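Ribosomal-protein-alanine acetyltransferase (Clostridium acetobutylicum, PDB 3DNS) probably transfers an acetyl group from acetyl-CoA to the N-terminal alanine of a ribosomal protein, this chain being its N-terminal GNAT domain. Local coordinates at residues Phe49-Tyr54 against Thr62-Ile67; Ile87-Val92 against Ile112-Val117. All blocks are in the same frame, centred on the assembly; numbering follows the deposited sequence.

Overall arrangement
Contact 1 and contact 2 follow one another along the chain and meet on the same mixed sheet. Their centres lie about 15 Å apart. Contact 1 sets strand 46-53 against helix 61-78, close to the middle of the domain. Contact 2 lies at the surface, between the end of strand 83-89 and the hairpin around 112-117. Strands 46-53 and 83-89 are parallel neighbours and join the two contacts directly. F49 O and I87 N are 2.8 Å apart, and M51 N and I87 O are 2.9 Å apart, both probable hydrogen bonds. In GNAT relatives these two strands and the helix between them frame the acetyl-CoA site.

Contact 1: residues Phe49-Tyr54 against Thr62-Ile67; sequences FRMKIY and TYIKEI
M51 and I53 on strand 49-53 face I64 and I67 on helix 62-67, the two axes approaching to 12.0 Å and running nearly antiparallel at 153°. The backbones stay well apart, and only side chains close the gap. All contacts across it are apolar.

M51 is a selenomethionine and spans much of the distance. Its chain leaves the strand extended, with CG anti to the backbone N (chi1 -177°), and bends at chi3 (72°). The bend lets two successive atoms touch two different helix residues. M51 SE lies 4.1 Å from I67 CG2. M51 CE turns on to I64 CG2 at 4.2 Å. In both cases the selenomethionine passes obliquely across the isoleucine, and the CG2 branch takes the touch.

I53 meets I64 differently. The two side chains reach toward each other tip to tip, with 3.9 Å between I53 CD1 and I64 CD1. I64 therefore uses both branches: CG2 for M51 and CD1 for I53. Its CA-CB bond does not aim at the strand, but the CD1 methyl does reach it.

The neighbouring elements extend this packing. F97 of helix 95-99 touches M51, P96 touches I64, and T10 and I12 of strand 10-14 touch I67. Beyond the strand end, Y54 stacks on Y54 of the second subunit.

The helix thus lies along one face of the sheet. It is the connection of a beta-alpha-beta crossover made of strand 46-53, helix 61-78 and strand 83-89. This unit belongs to the core of the GNAT fold, where the turn leading into the helix typically receives the pyrophosphate of acetyl-CoA.

Contact 2: residues Ile87-Val92 against Ile112-Val117; sequences IVDEEV and IIEKNV
D89 and I112 touch where the end of strand 83-89 faces the hairpin at 112-117. Their side chains cross at about a right angle. I112 carries its CG1 arm anti to the carbonyl carbon (chi1 -67°), and the extended arm brings CD1 against the aspartate. I112 CD1 lies 3.7 Å from both D89 CB and D89 OD2.

One oxygen of the D89 carboxylate is held within its own segment. D89 CG stands anti to the backbone N, and OD1 accepts from E91 N at 2.6 Å in a nearly straight bond (169°), forming an Asx turn that overlaps the type I turn D89-V92. The N-H comes from 37° above the carboxylate plane.

The E114 chain extends toward segment 87-92. D89 OD2 and E114 OE1 are 4.5 Å apart. K119 NZ makes salt bridges to D89 OD2 and E114 OE2, which probably offsets the like charges. E91 OE1 reaches K119 NZ as a long, weak ion pair. Water 1 lies 3.2 Å from E114 OE1 and weakly reaches E91 OE1; water 2 lies 3.1 Å from E91 OE1 and weakly reaches E114 OE2. Each has more acceptors in reach than protons, so some bonds must compete.

E114 to V117 forms a type I' turn, closing a tight beta hairpin. Its second strand, 117-127, inserts between 83-89 and 103-114, the strand order of the C-terminal half of a GNAT sheet.

Contact 1: residues Phe49-Tyr54 against Thr62-Ile67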
ATOM      1  N   PHE A  49       5.157   8.100  17.805  1.00 18.21           N
ATOM      2  CA  PHE A  49       5.349   7.841  16.370  1.00 18.28           C
ATOM      3  C   PHE A  49       4.115   8.069  15.531  1.00 18.52           C
ATOM      4  O   PHE A  49       2.975   8.083  16.037  1.00 19.01           O
ATOM      5  CB  PHE A  49       5.879   6.455  16.105  1.00 18.39           C
ATOM      6  CG  PHE A  49       5.004   5.330  16.568  1.00 16.65           C
ATOM      7  CD1 PHE A  49       4.117   4.744  15.720  1.00 18.15           C
ATOM      8  CD2 PHE A  49       5.142   4.802  17.840  1.00 19.13           C
ATOM      9  CE1 PHE A  49       3.361   3.649  16.127  1.00 18.73           C
ATOM     10  CE2 PHE A  49       4.383   3.713  18.243  1.00 17.48           C
ATOM     11  CZ  PHE A  49       3.481   3.155  17.365  1.00 18.04           C
ATOM     12  N   ARG A  50       4.371   8.260  14.235  1.00 18.39           N
ATOM     13  CA  ARG A  50       3.329   8.384  13.216  1.00 18.27           C
ATOM     14  C   ARG A  50       3.214   7.066  12.442  1.00 18.62           C
ATOM     15  O   ARG A  50       4.234   6.543  11.976  1.00 18.22           O
ATOM     16  CB  ARG A  50       3.636   9.523  12.248  1.00 18.13           C
ATOM     17  CG  ARG A  50       2.594   9.652  11.147  1.00 18.55           C
ATOM     18  CD  ARG A  50       2.763  10.944  10.376  1.00 18.46           C
ATOM     19  NE  ARG A  50       2.207  12.115  11.084  1.00 19.35           N
ATOM     20  CZ  ARG A  50       2.948  13.049  11.667  1.00 18.99           C
ATOM     21  NH1 ARG A  50       4.264  12.942  11.685  1.00 19.15           N
ATOM     22  NH2 ARG A  50       2.388  14.085  12.246  1.00 19.77           N
HETATM   23  N   MSE A  51       2.000   6.513  12.350  1.00 18.29           N
HETATM   24  CA  MSE A  51       1.809   5.276  11.601  1.00 20.31           C
HETATM   25  C   MSE A  51       0.990   5.554  10.356  1.00 20.27           C
HETATM   26  O   MSE A  51      -0.104   6.029  10.440  1.00 21.71           O
HETATM   27  CB  MSE A  51       1.128   4.220  12.414  1.00 19.24           C
HETATM   28  CG  MSE A  51       0.987   2.895  11.657  1.00 20.54           C
HETATM   29 SE   MSE A  51       0.294   1.414  12.832  0.80 28.82          SE
HETATM   30  CE  MSE A  51      -1.530   2.056  12.964  1.00 22.50           C
ATOM     31  N   LYS A  52       1.596   5.364   9.208  1.00 21.51           N
ATOM     32  CA  LYS A  52       0.933   5.564   7.934  1.00 23.88           C
ATOM     33  C   LYS A  52       0.493   4.183   7.485  1.00 23.55           C
ATOM     34  O   LYS A  52       1.243   3.208   7.606  1.00 23.62           O
ATOM     35  CB  LYS A  52       1.887   6.189   6.918  1.00 23.82           C
ATOM     36  CG  LYS A  52       2.236   7.640   7.276  1.00 26.57           C
ATOM     37  CD  LYS A  52       2.968   8.320   6.130  1.00 27.74           C
ATOM     38  CE  LYS A  52       3.274   9.759   6.449  1.00 30.41           C
ATOM     39  NZ  LYS A  52       1.976  10.422   6.820  1.00 36.92           N
ATOM     40  N   ILE A  53      -0.750   4.089   7.045  1.00 24.30           N
ATOM     41  CA  ILE A  53      -1.304   2.841   6.515  1.00 25.47           C
ATOM     42  C   ILE A  53      -1.850   3.172   5.181  1.00 26.30           C
ATOM     43  O   ILE A  53      -2.556   4.164   5.061  1.00 26.37           O
ATOM     44  CB  ILE A  53      -2.464   2.247   7.372  1.00 25.50           C
ATOM     45  CG1 ILE A  53      -1.997   1.950   8.800  1.00 26.10           C
ATOM     46  CG2 ILE A  53      -2.944   0.982   6.750  1.00 24.57           C
ATOM     47  CD1 ILE A  53      -0.911   0.787   8.889  1.00 24.25           C
ATOM     48  N   TYR A  54      -1.508   2.374   4.180  1.00 27.07           N
ATOM     49  CA  TYR A  54      -1.961   2.636   2.824  1.00 28.12           C
ATOM     50  C   TYR A  54      -3.486   2.513   2.811  1.00 27.97           C
ATOM     51  O   TYR A  54      -4.088   1.721   3.566  1.00 28.64           O
ATOM     52  CB  TYR A  54      -1.331   1.661   1.820  1.00 28.70           C
ATOM     53  CG  TYR A  54       0.092   2.005   1.348  1.00 30.97           C
ATOM     54  CD1 TYR A  54       0.451   3.333   1.041  1.00 32.56           C
ATOM     55  CD2 TYR A  54       1.057   1.008   1.144  1.00 28.92           C
ATOM     56  CE1 TYR A  54       1.691   3.648   0.574  1.00 31.39           C
ATOM     57  CE2 TYR A  54       2.348   1.348   0.708  1.00 28.45           C
ATOM     58  CZ  TYR A  54       2.636   2.668   0.429  1.00 28.99           C
ATOM     59  OH  TYR A  54       3.854   3.071  -0.015  1.00 30.20           O
ATOM     60  N   THR A  62      -7.941  -6.717  11.777  1.00 25.58           N
ATOM     61  CA  THR A  62      -7.236  -7.757  12.497  1.00 25.76           C
ATOM     62  C   THR A  62      -5.728  -7.526  12.339  1.00 25.44           C
ATOM     63  O   THR A  62      -4.954  -7.817  13.247  1.00 26.01           O
ATOM     64  CB  THR A  62      -7.561  -9.215  11.970  1.00 25.56           C
ATOM     65  OG1 THR A  62      -8.970  -9.436  11.913  1.00 27.26           O
ATOM     66  CG2 THR A  62      -6.953 -10.264  12.867  1.00 24.33           C
ATOM     67  N   TYR A  63      -5.314  -7.037  11.173  1.00 25.75           N
ATOM     68  CA  TYR A  63      -3.877  -6.834  10.874  1.00 26.14           C
ATOM     69  C   TYR A  63      -3.346  -5.632  11.615  1.00 25.13           C
ATOM     70  O   TYR A  63      -2.291  -5.682  12.231  1.00 24.24           O
ATOM     71  CB  TYR A  63      -3.626  -6.709   9.357  1.00 27.94           C
ATOM     72  CG  TYR A  63      -3.418  -8.040   8.656  1.00 29.17           C
ATOM     73  CD1 TYR A  63      -4.348  -9.080   8.771  1.00 32.44           C
ATOM     74  CD2 TYR A  63      -2.268  -8.271   7.887  1.00 30.84           C
ATOM     75  CE1 TYR A  63      -4.148 -10.337   8.097  1.00 30.06           C
ATOM     76  CE2 TYR A  63      -2.056  -9.490   7.229  1.00 30.62           C
ATOM     77  CZ  TYR A  63      -2.992 -10.518   7.338  1.00 30.44           C
ATOM     78  OH  TYR A  63      -2.729 -11.691   6.673  1.00 29.23           O
ATOM     79  N   ILE A  64      -4.099  -4.540  11.581  1.00 25.30           N
ATOM     80  CA  ILE A  64      -3.730  -3.347  12.340  1.00 23.70           C
ATOM     81  C   ILE A  64      -3.558  -3.663  13.815  1.00 23.19           C
ATOM     82  O   ILE A  64      -2.600  -3.224  14.425  1.00 22.79           O
ATOM     83  CB  ILE A  64      -4.745  -2.240  12.125  1.00 24.48           C
ATOM     84  CG1 ILE A  64      -4.835  -1.867  10.621  1.00 25.67           C
ATOM     85  CG2 ILE A  64      -4.391  -0.987  12.916  1.00 23.94           C
ATOM     86  CD1 ILE A  64      -3.513  -1.855   9.972  1.00 28.66           C
ATOM     87  N   LYS A  65      -4.518  -4.393  14.386  1.00 22.80           N
ATOM     88  CA  LYS A  65      -4.441  -4.851  15.777  1.00 23.10           C
ATOM     89  C   LYS A  65      -3.144  -5.610  16.034  1.00 21.26           C
ATOM     90  O   LYS A  65      -2.520  -5.437  17.101  1.00 20.07           O
ATOM     91  CB  LYS A  65      -5.632  -5.751  16.165  1.00 22.53           C
ATOM     92  CG  LYS A  65      -6.832  -4.989  16.685  1.00 26.06           C
ATOM     93  CD  LYS A  65      -7.994  -5.905  17.146  1.00 26.25           C
ATOM     94  CE  LYS A  65      -9.179  -5.903  16.180  1.00 28.82           C
ATOM     95  NZ  LYS A  65     -10.465  -6.367  16.853  1.00 29.43           N
ATOM     96  N   GLU A  66      -2.784  -6.480  15.105  1.00 20.47           N
ATOM     97  CA  GLU A  66      -1.546  -7.248  15.243  1.00 20.53           C
ATOM     98  C   GLU A  66      -0.342  -6.316  15.195  1.00 20.76           C
ATOM     99  O   GLU A  66       0.599  -6.427  16.004  1.00 22.23           O
ATOM    100  CB  GLU A  66      -1.438  -8.327  14.172  1.00 20.51           C
ATOM    101  CG  GLU A  66      -0.120  -9.089  14.213  1.00 21.77           C
ATOM    102  CD  GLU A  66      -0.107 -10.260  13.264  1.00 21.69           C
ATOM    103  OE1 GLU A  66      -0.921 -11.167  13.421  1.00 27.73           O
ATOM    104  OE2 GLU A  66       0.717 -10.280  12.355  1.00 24.53           O
ATOM    105  N   ILE A  67      -0.339  -5.385  14.259  1.00 19.64           N
ATOM    106  CA  ILE A  67       0.827  -4.512  14.112  1.00 18.94           C
ATOM    107  C   ILE A  67       1.054  -3.746  15.427  1.00 18.90           C
ATOM    108  O   ILE A  67       2.140  -3.675  15.962  1.00 18.81           O
ATOM    109  CB  ILE A  67       0.630  -3.547  12.882  1.00 19.49           C
ATOM    110  CG1 ILE A  67       0.624  -4.354  11.569  1.00 17.70           C
ATOM    111  CG2 ILE A  67       1.684  -2.402  12.845  1.00 18.30           C
ATOM    112  CD1 ILE A  67      -0.069  -3.653  10.374  1.00 17.57           C
TER

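Contact 2: residues Ile87-Val92 against Ile112-Val117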
ATOM      1  N   ILE A  87       0.266   8.807  16.298  1.00 20.55           N
ATOM      2  CA  ILE A  87      -0.365   9.772  15.415  1.00 20.00           C
ATOM      3  C   ILE A  87      -0.738   9.006  14.167  1.00 20.71           C
ATOM      4  O   ILE A  87       0.120   8.378  13.513  1.00 18.38           O
ATOM      5  CB  ILE A  87       0.654  10.850  14.986  1.00 20.55           C
ATOM      6  CG1 ILE A  87       1.290  11.546  16.201  1.00 21.02           C
ATOM      7  CG2 ILE A  87      -0.013  11.839  14.038  1.00 19.66           C
ATOM      8  CD1 ILE A  87       2.389  12.490  15.886  1.00 20.11           C
ATOM      9  N   VAL A  88      -2.014   9.084  13.814  1.00 21.76           N
ATOM     10  CA  VAL A  88      -2.567   8.429  12.619  1.00 22.77           C
ATOM     11  C   VAL A  88      -3.578   9.334  11.936  1.00 23.96           C
ATOM     12  O   VAL A  88      -4.306  10.103  12.583  1.00 23.96           O
ATOM     13  CB  VAL A  88      -3.309   7.092  12.920  1.00 23.80           C
ATOM     14  CG1 VAL A  88      -2.369   6.023  13.297  1.00 25.61           C
ATOM     15  CG2 VAL A  88      -4.352   7.253  14.007  1.00 24.71           C
ATOM     16  N   ASP A  89      -3.584   9.263  10.623  1.00 25.15           N
ATOM     17  CA  ASP A  89      -4.575   9.922   9.782  1.00 26.35           C
ATOM     18  C   ASP A  89      -5.931   9.432  10.231  1.00 27.79           C
ATOM     19  O   ASP A  89      -6.082   8.247  10.562  1.00 27.88           O
ATOM     20  CB  ASP A  89      -4.269   9.555   8.313  1.00 27.07           C
ATOM     21  CG  ASP A  89      -5.283  10.036   7.356  1.00 28.36           C
ATOM     22  OD1 ASP A  89      -6.441  10.200   7.765  1.00 31.01           O
ATOM     23  OD2 ASP A  89      -4.904  10.272   6.191  1.00 31.85           O
ATOM     24  N   GLU A  90      -6.919  10.333  10.258  1.00 28.86           N
ATOM     25  CA  GLU A  90      -8.203   9.965  10.754  1.00 30.21           C
ATOM     26  C   GLU A  90      -8.908   8.951   9.840  1.00 30.67           C
ATOM     27  O   GLU A  90      -9.849   8.300  10.282  1.00 30.84           O
ATOM     28  CB  GLU A  90      -9.101  11.195  10.963  1.00 30.71           C
ATOM     29  CG  GLU A  90      -8.770  12.002  12.216  1.00 30.65           C
ATOM     30  CD  GLU A  90      -9.838  12.986  12.566  1.00 29.94           C
ATOM     31  OE1 GLU A  90     -10.928  12.960  11.959  1.00 29.79           O
ATOM     32  OE2 GLU A  90      -9.592  13.803  13.461  1.00 33.54           O
ATOM     33  N   GLU A  91      -8.441   8.794   8.601  1.00 31.00           N
ATOM     34  CA  GLU A  91      -8.942   7.707   7.738  1.00 31.68           C
ATOM     35  C   GLU A  91      -8.677   6.309   8.217  1.00 31.63           C
ATOM     36  O   GLU A  91      -9.374   5.403   7.813  1.00 32.09           O
ATOM     37  CB  GLU A  91      -8.365   7.826   6.334  1.00 31.73           C
ATOM     38  CG  GLU A  91      -8.979   9.000   5.619  1.00 34.70           C
ATOM     39  CD  GLU A  91      -8.826   8.926   4.133  1.00 35.00           C
ATOM     40  OE1 GLU A  91      -7.907   8.213   3.648  1.00 42.30           O
ATOM     41  OE2 GLU A  91      -9.640   9.578   3.454  1.00 40.60           O
ATOM     42  N   VAL A  92      -7.634   6.116   9.030  1.00 31.85           N
ATOM     43  CA  VAL A  92      -7.275   4.789   9.517  1.00 31.35           C
ATOM     44  C   VAL A  92      -8.365   4.373  10.494  1.00 31.86           C
ATOM     45  O   VAL A  92      -8.920   5.201  11.217  1.00 31.10           O
ATOM     46  CB  VAL A  92      -5.858   4.751  10.202  1.00 31.65           C
ATOM     47  CG1 VAL A  92      -5.542   3.363  10.804  1.00 29.94           C
ATOM     48  CG2 VAL A  92      -4.710   5.184   9.202  1.00 27.35           C
ATOM     49  N   ILE A 112      -2.244  17.347   7.858  1.00 23.90           N
ATOM     50  CA  ILE A 112      -2.004  16.615   6.613  1.00 23.77           C
ATOM     51  C   ILE A 112      -2.535  17.393   5.417  1.00 23.78           C
ATOM     52  O   ILE A 112      -3.672  17.833   5.420  1.00 22.65           O
ATOM     53  CB  ILE A 112      -2.719  15.235   6.575  1.00 23.58           C
ATOM     54  CG1 ILE A 112      -2.138  14.258   7.593  1.00 24.54           C
ATOM     55  CG2 ILE A 112      -2.599  14.584   5.181  1.00 22.58           C
ATOM     56  CD1 ILE A 112      -2.964  12.998   7.755  1.00 22.77           C
ATOM     57  N   ILE A 113      -1.719  17.507   4.392  1.00 25.30           N
ATOM     58  CA  ILE A 113      -2.152  17.957   3.081  1.00 26.11           C
ATOM     59  C   ILE A 113      -1.984  16.845   2.065  1.00 27.11           C
ATOM     60  O   ILE A 113      -0.915  16.367   1.855  1.00 27.17           O
ATOM     61  CB  ILE A 113      -1.376  19.171   2.583  1.00 25.94           C
ATOM     62  CG1 ILE A 113      -1.746  20.419   3.362  1.00 26.15           C
ATOM     63  CG2 ILE A 113      -1.674  19.417   1.145  1.00 26.81           C
ATOM     64  CD1 ILE A 113      -0.758  21.472   3.306  1.00 24.62           C
ATOM     65  N   GLU A 114      -3.064  16.445   1.439  1.00 29.72           N
ATOM     66  CA  GLU A 114      -3.067  15.316   0.528  1.00 30.47           C
ATOM     67  C   GLU A 114      -3.893  15.679  -0.670  1.00 31.32           C
ATOM     68  O   GLU A 114      -5.016  16.021  -0.539  1.00 31.84           O
ATOM     69  CB  GLU A 114      -3.681  14.146   1.258  1.00 31.32           C
ATOM     70  CG  GLU A 114      -3.995  12.922   0.467  1.00 30.86           C
ATOM     71  CD  GLU A 114      -4.531  11.829   1.352  1.00 31.92           C
ATOM     72  OE1 GLU A 114      -3.726  11.089   1.926  1.00 31.81           O
ATOM     73  OE2 GLU A 114      -5.753  11.743   1.486  1.00 32.96           O
ATOM     74  N   LYS A 115      -3.325  15.640  -1.850  1.00 33.07           N
ATOM     75  CA  LYS A 115      -4.018  16.173  -3.030  1.00 33.55           C
ATOM     76  C   LYS A 115      -4.858  17.390  -2.720  1.00 34.31           C
ATOM     77  O   LYS A 115      -5.999  17.463  -3.087  1.00 34.24           O
ATOM     78  CB  LYS A 115      -4.879  15.133  -3.724  1.00 33.53           C
ATOM     79  CG  LYS A 115      -4.188  13.812  -4.014  1.00 34.32           C
ATOM     80  CD  LYS A 115      -5.216  12.708  -4.175  1.00 34.00           C
ATOM     81  CE  LYS A 115      -4.759  11.399  -3.578  1.00 34.93           C
ATOM     82  NZ  LYS A 115      -5.665  10.915  -2.525  1.00 33.89           N
ATOM     83  N   ASN A 116      -4.250  18.330  -2.019  1.00 36.01           N
ATOM     84  CA  ASN A 116      -4.750  19.668  -1.825  1.00 35.72           C
ATOM     85  C   ASN A 116      -5.868  19.912  -0.855  1.00 35.85           C
ATOM     86  O   ASN A 116      -6.415  20.991  -0.805  1.00 36.16           O
ATOM     87  CB  ASN A 116      -5.058  20.313  -3.153  1.00 36.47           C
ATOM     88  CG  ASN A 116      -3.989  21.230  -3.570  1.00 38.29           C
ATOM     89  OD1 ASN A 116      -3.923  22.354  -3.107  1.00 41.87           O
ATOM     90  ND2 ASN A 116      -3.089  20.746  -4.398  1.00 40.46           N
ATOM     91  N   VAL A 117      -6.171  18.922  -0.048  1.00 35.30           N
ATOM     92  CA  VAL A 117      -7.153  19.084   1.018  1.00 34.54           C
ATOM     93  C   VAL A 117      -6.436  18.781   2.345  1.00 33.62           C
ATOM     94  O   VAL A 117      -5.660  17.790   2.458  1.00 32.73           O
ATOM     95  CB  VAL A 117      -8.349  18.074   0.868  1.00 34.89           C
ATOM     96  CG1 VAL A 117      -7.855  16.697   0.501  1.00 35.68           C
ATOM     97  CG2 VAL A 117      -9.153  17.975   2.158  1.00 34.09           C
TER
HETATM   98  O   HOH W   1      -4.664   8.205   2.848  1.00 65.20           O
HETATM   99  O   HOH W   2      -6.375   8.546   0.930  1.00 68.82           O